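Local coordinates for urea carboxylase (Thermus thermophilus, PDB 3OEP), which is of unknown function but resembles KipI and KipA, with two cyclophilin-like carboxyltransferase-type halves, and is probably not an allophanate hydrolase, at residues V13-L22 with P110-G118; V40-E49 with G435-G443. All coordinates share one frame; numbering follows the deposited sequence.

Interaction 1 (V13-L22 with P110-G118)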
loop_
_atom_site.group_PDB
_atom_site.type_symbol
_atom_site.label_atom_id
_atom_site.label_comp_id
_atom_site.label_asym_id
_atom_site.label_seq_id
_atom_site.Cartn_x
_atom_site.Cartn_y
_atom_site.Cartn_z
ATOM N N VAL A 13 18.259 14.680 8.560
ATOM C CA VAL A 13 18.782 14.621 7.207
ATOM C C VAL A 13 20.305 14.570 7.288
ATOM O O VAL A 13 20.980 15.605 7.319
ATOM C CB VAL A 13 18.304 15.832 6.376
ATOM C CG1 VAL A 13 18.798 15.723 4.938
ATOM C CG2 VAL A 13 16.781 15.923 6.417
ATOM N N SER A 14 20.832 13.354 7.374
ATOM C CA SER A 14 22.265 13.115 7.442
ATOM C C SER A 14 22.661 12.374 6.180
ATOM O O SER A 14 22.178 11.270 5.934
ATOM C CB SER A 14 22.606 12.272 8.674
ATOM O OG SER A 14 23.890 11.683 8.560
ATOM N N GLU A 15 23.529 12.977 5.375
ATOM C CA GLU A 15 23.969 12.341 4.141
ATOM C C GLU A 15 24.654 10.995 4.398
ATOM O O GLU A 15 24.349 10.012 3.724
ATOM C CB GLU A 15 24.891 13.263 3.336
ATOM C CG GLU A 15 25.317 12.680 1.990
ATOM C CD GLU A 15 26.138 13.643 1.140
ATOM O OE1 GLU A 15 26.123 14.864 1.412
ATOM O OE2 GLU A 15 26.801 13.169 0.194
ATOM N N GLU A 16 25.561 10.930 5.370
ATOM C CA GLU A 16 26.299 9.692 5.589
ATOM C C GLU A 16 25.401 8.591 6.166
ATOM O O GLU A 16 25.546 7.427 5.813
ATOM C CB GLU A 16 27.547 9.933 6.448
ATOM C CG GLU A 16 28.424 8.709 6.701
ATOM C CD GLU A 16 28.735 7.860 5.466
ATOM O OE1 GLU A 16 29.284 8.384 4.474
ATOM O OE2 GLU A 16 28.442 6.646 5.505
ATOM N N ALA A 17 24.446 8.963 7.014
ATOM C CA ALA A 17 23.489 7.980 7.545
ATOM C C ALA A 17 22.648 7.390 6.407
ATOM O O ALA A 17 22.399 6.182 6.360
ATOM C CB ALA A 17 22.598 8.612 8.594
ATOM N N ASN A 18 22.233 8.250 5.486
ATOM C CA ASN A 18 21.468 7.814 4.317
ATOM C C ASN A 18 22.304 6.921 3.392
ATOM O O ASN A 18 21.799 5.915 2.897
ATOM C CB ASN A 18 20.912 9.033 3.582
ATOM C CG ASN A 18 20.049 8.664 2.393
ATOM O OD1 ASN A 18 20.391 8.989 1.260
ATOM N ND2 ASN A 18 18.935 7.975 2.639
ATOM N N ARG A 19 23.581 7.261 3.182
ATOM C CA ARG A 19 24.479 6.426 2.363
ATOM C C ARG A 19 24.583 5.022 2.935
ATOM O O ARG A 19 24.580 4.036 2.190
ATOM C CB ARG A 19 25.895 7.020 2.254
ATOM C CG ARG A 19 26.809 6.255 1.265
ATOM C CD ARG A 19 28.304 6.378 1.579
ATOM N NE ARG A 19 28.657 5.770 2.862
ATOM C CZ ARG A 19 28.893 4.475 3.038
ATOM N NH1 ARG A 19 29.198 4.018 4.247
ATOM N NH2 ARG A 19 28.839 3.638 2.010
ATOM N N ARG A 20 24.685 4.934 4.262
ATOM C CA ARG A 20 24.761 3.657 4.950
ATOM C C ARG A 20 23.501 2.812 4.725
ATOM O O ARG A 20 23.594 1.636 4.358
ATOM C CB ARG A 20 24.951 3.894 6.446
ATOM C CG ARG A 20 25.244 2.654 7.230
ATOM C CD ARG A 20 26.670 2.215 7.072
ATOM N NE ARG A 20 27.038 1.290 8.139
ATOM C CZ ARG A 20 27.338 0.002 7.982
ATOM N NH1 ARG A 20 27.336 -0.573 6.781
ATOM N NH2 ARG A 20 27.658 -0.722 9.050
ATOM N N ALA A 21 22.340 3.412 4.958
ATOM C CA ALA A 21 21.057 2.709 4.807
ATOM C C ALA A 21 20.851 2.260 3.364
ATOM O O ALA A 21 20.371 1.147 3.106
ATOM C CB ALA A 21 19.907 3.587 5.254
ATOM N N LEU A 22 21.229 3.127 2.429
ATOM C CA LEU A 22 21.102 2.835 0.998
ATOM C C LEU A 22 22.023 1.717 0.541
ATOM O O LEU A 22 21.604 0.854 -0.230
ATOM C CB LEU A 22 21.370 4.090 0.156
ATOM C CG LEU A 22 20.169 4.830 -0.424
ATOM C CD1 LEU A 22 19.021 4.973 0.561
ATOM C CD2 LEU A 22 20.614 6.194 -0.934
ATOM N N PRO A 110 20.424 24.266 -5.062
ATOM C CA PRO A 110 21.114 23.072 -4.573
ATOM C C PRO A 110 21.252 21.931 -5.572
ATOM O O PRO A 110 20.464 21.815 -6.510
ATOM C CB PRO A 110 20.228 22.595 -3.404
ATOM C CG PRO A 110 19.369 23.735 -3.061
ATOM C CD PRO A 110 19.156 24.483 -4.345
ATOM N N LEU A 111 22.257 21.095 -5.353
ATOM C CA LEU A 111 22.261 19.758 -5.922
ATOM C C LEU A 111 21.598 18.882 -4.868
ATOM O O LEU A 111 22.208 18.553 -3.848
ATOM C CB LEU A 111 23.681 19.282 -6.222
ATOM C CG LEU A 111 23.756 17.884 -6.843
ATOM C CD1 LEU A 111 22.990 17.828 -8.161
ATOM C CD2 LEU A 111 25.213 17.482 -7.044
ATOM N N TYR A 112 20.335 18.547 -5.096
ATOM C CA TYR A 112 19.557 17.790 -4.121
ATOM C C TYR A 112 19.908 16.316 -4.159
ATOM O O TYR A 112 20.447 15.821 -5.142
ATOM C CB TYR A 112 18.072 17.919 -4.405
ATOM C CG TYR A 112 17.504 19.310 -4.245
ATOM C CD1 TYR A 112 17.402 20.165 -5.331
ATOM C CD2 TYR A 112 17.063 19.765 -3.009
ATOM C CE1 TYR A 112 16.871 21.441 -5.188
ATOM C CE2 TYR A 112 16.524 21.030 -2.859
ATOM C CZ TYR A 112 16.428 21.865 -3.955
ATOM O OH TYR A 112 15.890 23.127 -3.817
ATOM N N ARG A 113 19.580 15.628 -3.074
ATOM C CA ARG A 113 19.692 14.187 -2.980
ATOM C C ARG A 113 18.322 13.612 -2.643
ATOM O O ARG A 113 17.594 14.176 -1.820
ATOM C CB ARG A 113 20.689 13.831 -1.878
ATOM C CG ARG A 113 20.871 12.356 -1.629
ATOM C CD ARG A 113 21.803 12.133 -0.444
ATOM N NE ARG A 113 21.890 10.714 -0.127
ATOM C CZ ARG A 113 22.769 9.865 -0.654
ATOM N NH1 ARG A 113 23.687 10.274 -1.528
ATOM N NH2 ARG A 113 22.732 8.587 -0.291
ATOM N N VAL A 114 17.973 12.495 -3.274
ATOM C CA VAL A 114 16.766 11.753 -2.932
ATOM C C VAL A 114 17.028 10.949 -1.658
ATOM O O VAL A 114 17.722 9.932 -1.697
ATOM C CB VAL A 114 16.332 10.784 -4.058
ATOM C CG1 VAL A 114 15.081 10.012 -3.642
ATOM C CG2 VAL A 114 16.096 11.551 -5.363
ATOM N N TYR A 115 16.484 11.415 -0.538
ATOM C CA TYR A 115 16.654 10.747 0.756
ATOM C C TYR A 115 15.628 9.641 1.010
ATOM O O TYR A 115 15.866 8.743 1.814
ATOM C CB TYR A 115 16.581 11.766 1.891
ATOM C CG TYR A 115 17.880 12.495 2.103
ATOM C CD1 TYR A 115 18.195 13.621 1.358
ATOM C CD2 TYR A 115 18.805 12.035 3.031
ATOM C CE1 TYR A 115 19.394 14.288 1.548
ATOM C CE2 TYR A 115 20.014 12.703 3.230
ATOM C CZ TYR A 115 20.296 13.826 2.480
ATOM O OH TYR A 115 21.489 14.492 2.661
ATOM N N ALA A 116 14.480 9.733 0.350
ATOM C CA ALA A 116 13.426 8.740 0.478
ATOM C C ALA A 116 12.582 8.806 -0.778
ATOM O O ALA A 116 12.553 9.823 -1.462
ATOM C CB ALA A 116 12.570 9.010 1.702
ATOM N N LEU A 117 11.908 7.706 -1.075
ATOM C CA LEU A 117 11.122 7.600 -2.279
ATOM C C LEU A 117 9.914 6.782 -1.932
ATOM O O LEU A 117 10.037 5.715 -1.338
ATOM C CB LEU A 117 11.920 6.901 -3.377
ATOM C CG LEU A 117 11.362 6.923 -4.799
ATOM C CD1 LEU A 117 11.490 8.307 -5.401
ATOM C CD2 LEU A 117 12.110 5.914 -5.658
ATOM N N GLY A 118 8.743 7.298 -2.259
ATOM C CA GLY A 118 7.554 6.464 -2.269
ATOM C C GLY A 118 6.443 6.796 -1.301
ATOM O O GLY A 118 5.640 5.921 -0.982
HETATM O O HOH W 1 22.146 16.621 4.283
#
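The Tyr115 ring is held on both faces: Val13 CG1 sits over one in a CH-pi contact, 3.7 Å from the ring centroid, while Arg113 CD of the same strand lies over the opposite face. At the ring edge Ser14 O approaches Tyr115 CE2 to 3.7 Å, and Glu15 CA abuts the hydroxyl, which a water holds at 2.8 Å from Tyr115 OH and ties weakly to Val13 O. The Arg113 guanidinium has Glu15 CG over one face and Asn18 OD1 at its edge. This oxygen takes two bonds side-on, from Arg113 NE at 2.7 Å, in the amide plane and on a lone pair, and from Arg113 NH2 at 2.8 Å, 36° out of that plane. The two flat groups stand nearly perpendicular, at 85°. With CG anti to the backbone N (chi1 -177°) the Asn18 amide is carried toward the strand, its CG resting near Tyr115 CD2; its ND2 bonds to Tyr43 O. An alanine here would remove both acceptor and donor, and would probably leave the Arg113 guanidinium free to turn and Tyr43 O without this partner. Leu22 CD2 comes within 3.3 Å of Arg113 NH2 from the next helical turn, while Glu15 OE2 adds at most a longer-range attraction, 4.6 Å from Arg113 NH1. Ser14 N-caps the helix, accepting from Ala17 N. The arrangement joins the start of helix 15-30 to strand 112-117 of the cyclophilin-like sheet, where Tyr115 and Ala116 both face Phe125 in a classic beta bulge.

Interaction 2 (V40-E49 with G435-G443)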
loop_
_atom_site.group_PDB
_atom_site.type_symbol
_atom_site.label_atom_id
_atom_site.label_comp_id
_atom_site.label_asym_id
_atom_site.label_seq_id
_atom_site.Cartn_x
_atom_site.Cartn_y
_atom_site.Cartn_z
ATOM N N VAL A 40 13.600 -1.264 3.021
ATOM C CA VAL A 40 13.174 0.093 2.705
ATOM C C VAL A 40 14.037 1.126 3.426
ATOM O O VAL A 40 13.986 1.237 4.653
ATOM C CB VAL A 40 11.699 0.327 3.081
ATOM C CG1 VAL A 40 11.233 1.687 2.544
ATOM C CG2 VAL A 40 10.799 -0.799 2.542
ATOM N N PRO A 41 14.832 1.891 2.665
ATOM C CA PRO A 41 15.606 2.956 3.277
ATOM C C PRO A 41 14.885 4.302 3.196
ATOM O O PRO A 41 14.208 4.592 2.210
ATOM C CB PRO A 41 16.873 2.964 2.435
ATOM C CG PRO A 41 16.366 2.652 1.045
ATOM C CD PRO A 41 15.170 1.734 1.233
ATOM N N ALA A 42 15.013 5.109 4.239
ATOM C CA ALA A 42 14.472 6.467 4.243
ATOM C C ALA A 42 15.300 7.279 5.217
ATOM O O ALA A 42 15.359 6.950 6.403
ATOM C CB ALA A 42 13.017 6.466 4.675
ATOM N N TYR A 43 15.976 8.309 4.714
ATOM C CA TYR A 43 16.902 9.092 5.525
ATOM C C TYR A 43 17.910 8.130 6.172
ATOM O O TYR A 43 18.472 7.290 5.472
ATOM C CB TYR A 43 16.143 9.947 6.540
ATOM C CG TYR A 43 15.021 10.721 5.908
ATOM C CD1 TYR A 43 15.267 11.909 5.236
ATOM C CD2 TYR A 43 13.710 10.251 5.963
ATOM C CE1 TYR A 43 14.233 12.613 4.636
ATOM C CE2 TYR A 43 12.678 10.948 5.373
ATOM C CZ TYR A 43 12.948 12.127 4.712
ATOM O OH TYR A 43 11.907 12.811 4.141
ATOM N N GLY A 44 18.124 8.215 7.484
ATOM C CA GLY A 44 19.095 7.340 8.144
ATOM C C GLY A 44 18.546 6.009 8.625
ATOM O O GLY A 44 19.198 5.326 9.399
ATOM N N VAL A 45 17.353 5.630 8.167
ATOM C CA VAL A 45 16.674 4.441 8.669
ATOM C C VAL A 45 16.557 3.379 7.583
ATOM O O VAL A 45 16.270 3.697 6.421
ATOM C CB VAL A 45 15.261 4.792 9.161
ATOM C CG1 VAL A 45 14.557 3.560 9.702
ATOM C CG2 VAL A 45 15.328 5.883 10.223
ATOM N N LEU A 46 16.761 2.121 7.970
ATOM C CA LEU A 46 16.506 0.986 7.092
ATOM C C LEU A 46 15.518 0.062 7.782
ATOM O O LEU A 46 15.768 -0.392 8.896
ATOM C CB LEU A 46 17.810 0.239 6.787
ATOM C CG LEU A 46 17.706 -1.022 5.929
ATOM C CD1 LEU A 46 17.088 -0.717 4.568
ATOM C CD2 LEU A 46 19.084 -1.661 5.776
ATOM N N TYR A 47 14.382 -0.179 7.136
ATOM C CA TYR A 47 13.384 -1.112 7.635
ATOM C C TYR A 47 13.501 -2.424 6.871
ATOM O O TYR A 47 13.480 -2.435 5.637
ATOM C CB TYR A 47 11.985 -0.527 7.465
ATOM C CG TYR A 47 10.876 -1.435 7.946
ATOM C CD1 TYR A 47 10.790 -1.804 9.286
ATOM C CD2 TYR A 47 9.909 -1.926 7.069
ATOM C CE1 TYR A 47 9.778 -2.635 9.740
ATOM C CE2 TYR A 47 8.885 -2.771 7.523
ATOM C CZ TYR A 47 8.834 -3.116 8.860
ATOM O OH TYR A 47 7.841 -3.941 9.350
ATOM N N LEU A 48 13.620 -3.520 7.605
ATOM C CA LEU A 48 13.703 -4.847 7.004
ATOM C C LEU A 48 12.495 -5.652 7.434
ATOM O O LEU A 48 12.197 -5.744 8.628
ATOM C CB LEU A 48 14.994 -5.544 7.431
ATOM C CG LEU A 48 16.292 -4.835 7.039
ATOM C CD1 LEU A 48 17.500 -5.608 7.554
ATOM C CD2 LEU A 48 16.375 -4.631 5.524
ATOM N N GLU A 49 11.793 -6.220 6.455
ATOM C CA GLU A 49 10.626 -7.047 6.706
ATOM C C GLU A 49 10.929 -8.454 6.202
ATOM O O GLU A 49 11.486 -8.626 5.118
ATOM C CB GLU A 49 9.422 -6.458 5.981
ATOM C CG GLU A 49 8.082 -6.895 6.512
ATOM C CD GLU A 49 6.950 -6.413 5.625
ATOM O OE1 GLU A 49 6.962 -6.754 4.426
ATOM O OE2 GLU A 49 6.061 -5.690 6.110
ATOM N N GLY A 435 7.295 13.030 13.044
ATOM C CA GLY A 435 8.715 13.264 12.767
ATOM C C GLY A 435 8.983 13.042 11.292
ATOM O O GLY A 435 8.045 13.006 10.498
ATOM N N LEU A 436 10.255 12.897 10.914
ATOM C CA LEU A 436 10.593 12.577 9.524
ATOM C C LEU A 436 9.941 11.262 9.125
ATOM O O LEU A 436 9.778 10.364 9.955
ATOM C CB LEU A 436 12.111 12.466 9.304
ATOM C CG LEU A 436 12.928 13.727 9.028
ATOM C CD1 LEU A 436 14.398 13.342 8.906
ATOM C CD2 LEU A 436 12.464 14.458 7.777
ATOM N N SER A 437 9.569 11.153 7.855
ATOM C CA SER A 437 8.918 9.947 7.365
ATOM C C SER A 437 9.861 8.758 7.471
ATOM O O SER A 437 11.057 8.866 7.181
ATOM C CB SER A 437 8.457 10.112 5.917
ATOM O OG SER A 437 7.373 11.017 5.839
ATOM N N GLU A 438 9.321 7.641 7.934
ATOM C CA GLU A 438 10.051 6.390 7.920
ATOM C C GLU A 438 9.147 5.290 7.387
ATOM O O GLU A 438 7.927 5.476 7.297
ATOM C CB GLU A 438 10.597 6.066 9.314
ATOM C CG GLU A 438 9.568 5.619 10.324
ATOM C CD GLU A 438 10.189 5.225 11.656
ATOM O OE1 GLU A 438 9.540 4.469 12.408
ATOM O OE2 GLU A 438 11.319 5.666 11.938
ATOM N N PRO A 439 9.740 4.153 6.997
ATOM C CA PRO A 439 8.955 3.074 6.433
ATOM C C PRO A 439 7.879 2.584 7.388
ATOM O O PRO A 439 8.127 2.435 8.590
ATOM C CB PRO A 439 9.993 1.983 6.173
ATOM C CG PRO A 439 11.282 2.728 6.038
ATOM C CD PRO A 439 11.181 3.840 6.998
ATOM N N THR A 440 6.693 2.344 6.844
ATOM C CA THR A 440 5.549 1.925 7.643
ATOM C C THR A 440 5.584 0.416 7.897
ATOM O O THR A 440 5.869 -0.364 6.988
ATOM C CB THR A 440 4.237 2.280 6.943
ATOM O OG1 THR A 440 4.240 1.729 5.624
ATOM C CG2 THR A 440 4.083 3.799 6.864
ATOM N N PRO A 441 5.305 0.004 9.143
ATOM C CA PRO A 441 5.214 -1.418 9.480
ATOM C C PRO A 441 3.790 -1.937 9.315
ATOM O O PRO A 441 2.858 -1.232 9.676
ATOM C CB PRO A 441 5.617 -1.434 10.952
ATOM C CG PRO A 441 5.147 -0.131 11.490
ATOM C CD PRO A 441 5.146 0.855 10.334
ATOM N N LEU A 442 3.620 -3.146 8.776
ATOM C CA LEU A 442 2.285 -3.744 8.652
ATOM C C LEU A 442 1.715 -3.960 10.053
ATOM O O LEU A 442 2.386 -4.525 10.916
ATOM C CB LEU A 442 2.341 -5.071 7.887
ATOM C CG LEU A 442 1.012 -5.729 7.503
ATOM C CD1 LEU A 442 0.201 -4.842 6.560
ATOM C CD2 LEU A 442 1.266 -7.094 6.866
ATOM N N GLY A 443 0.495 -3.486 10.285
ATOM C CA GLY A 443 -0.124 -3.572 11.602
ATOM C C GLY A 443 0.245 -2.416 12.510
ATOM O O GLY A 443 -0.181 -2.371 13.661
HETATM O O HOH W 2 13.353 7.781 8.335
HETATM O O HOH W 3 9.665 13.268 5.755
#
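Pro439 packs against one face of a beta hairpin, its CB 3.5 Å from Tyr47 CB and its CG 3.6 Å from Val40 CG1. The hairpin joins strands 40-42 and 45-49 through a type II' turn from Ala42 to Val45, and the proline lies across both strands, with Ala42 CB and Val45 CG1 lining the CD end of its ring. Farther along, the Tyr47 side chain leaves with CG anti to the backbone N (chi1 179°) and carries its hydroxyl to Pro441, OH lying 3.6 Å from Pro441 CA. At the turn, Leu436 places CD1 over one face of the Tyr43 ring as a CH-pi contact, while Ser437 O meets the ring edge, 3.2 Å from Tyr43 CE2. These contacts are mostly apolar, and much of what positions them comes from the next shell. The hairpin is fixed by paired backbone bonds between Val40 and Tyr47 and between Ala42 and Val45. Strand 3-8, the third strand of the hairpin's sheet, adds polar ties: Glu438 OE2 forms a salt bridge with Arg8 and Pro439 O accepts from Tyr6 OH; within the second half Thr440 OG1 is bonded to Gly461 O. Glu49, whose OE2 skirts Leu442 CB, has its salt bridge with Arg249. The contact thus seats the hairpin of the first carboxyltransferase-like half on strand 437-439 of the second. Two waters span the seam near the turn: one links Tyr43 OH to Ser437 N, and the other donates to both carbonyls facing it, 2.9 Å from Ala42 O and 2.8 Å from Ser437 O.

How the interactions relate
The two interactions lie on the same side of the chain's centre, their own centres about 13 Å apart, and interleave in sequence: 13-22, 40-49, 110-118, then 435-443. Helix 15-30 is followed in the chain by strand 36-42, which sits in a three-stranded antiparallel sheet with 3-8 and 45-50. The turn residue Tyr43 ties the two interactions together, with packing of Leu22 on Pro41 and Ala17 on Gly44 beside it. Tyr43 N lies 2.9 Å from Tyr115 O, a probable backbone hydrogen bond. Interaction 1 stays inside the first half of the protein, whereas interaction 2 bridges to the second, so the hairpin 40-49 connects the first cyclophilin-like sheet with the other half.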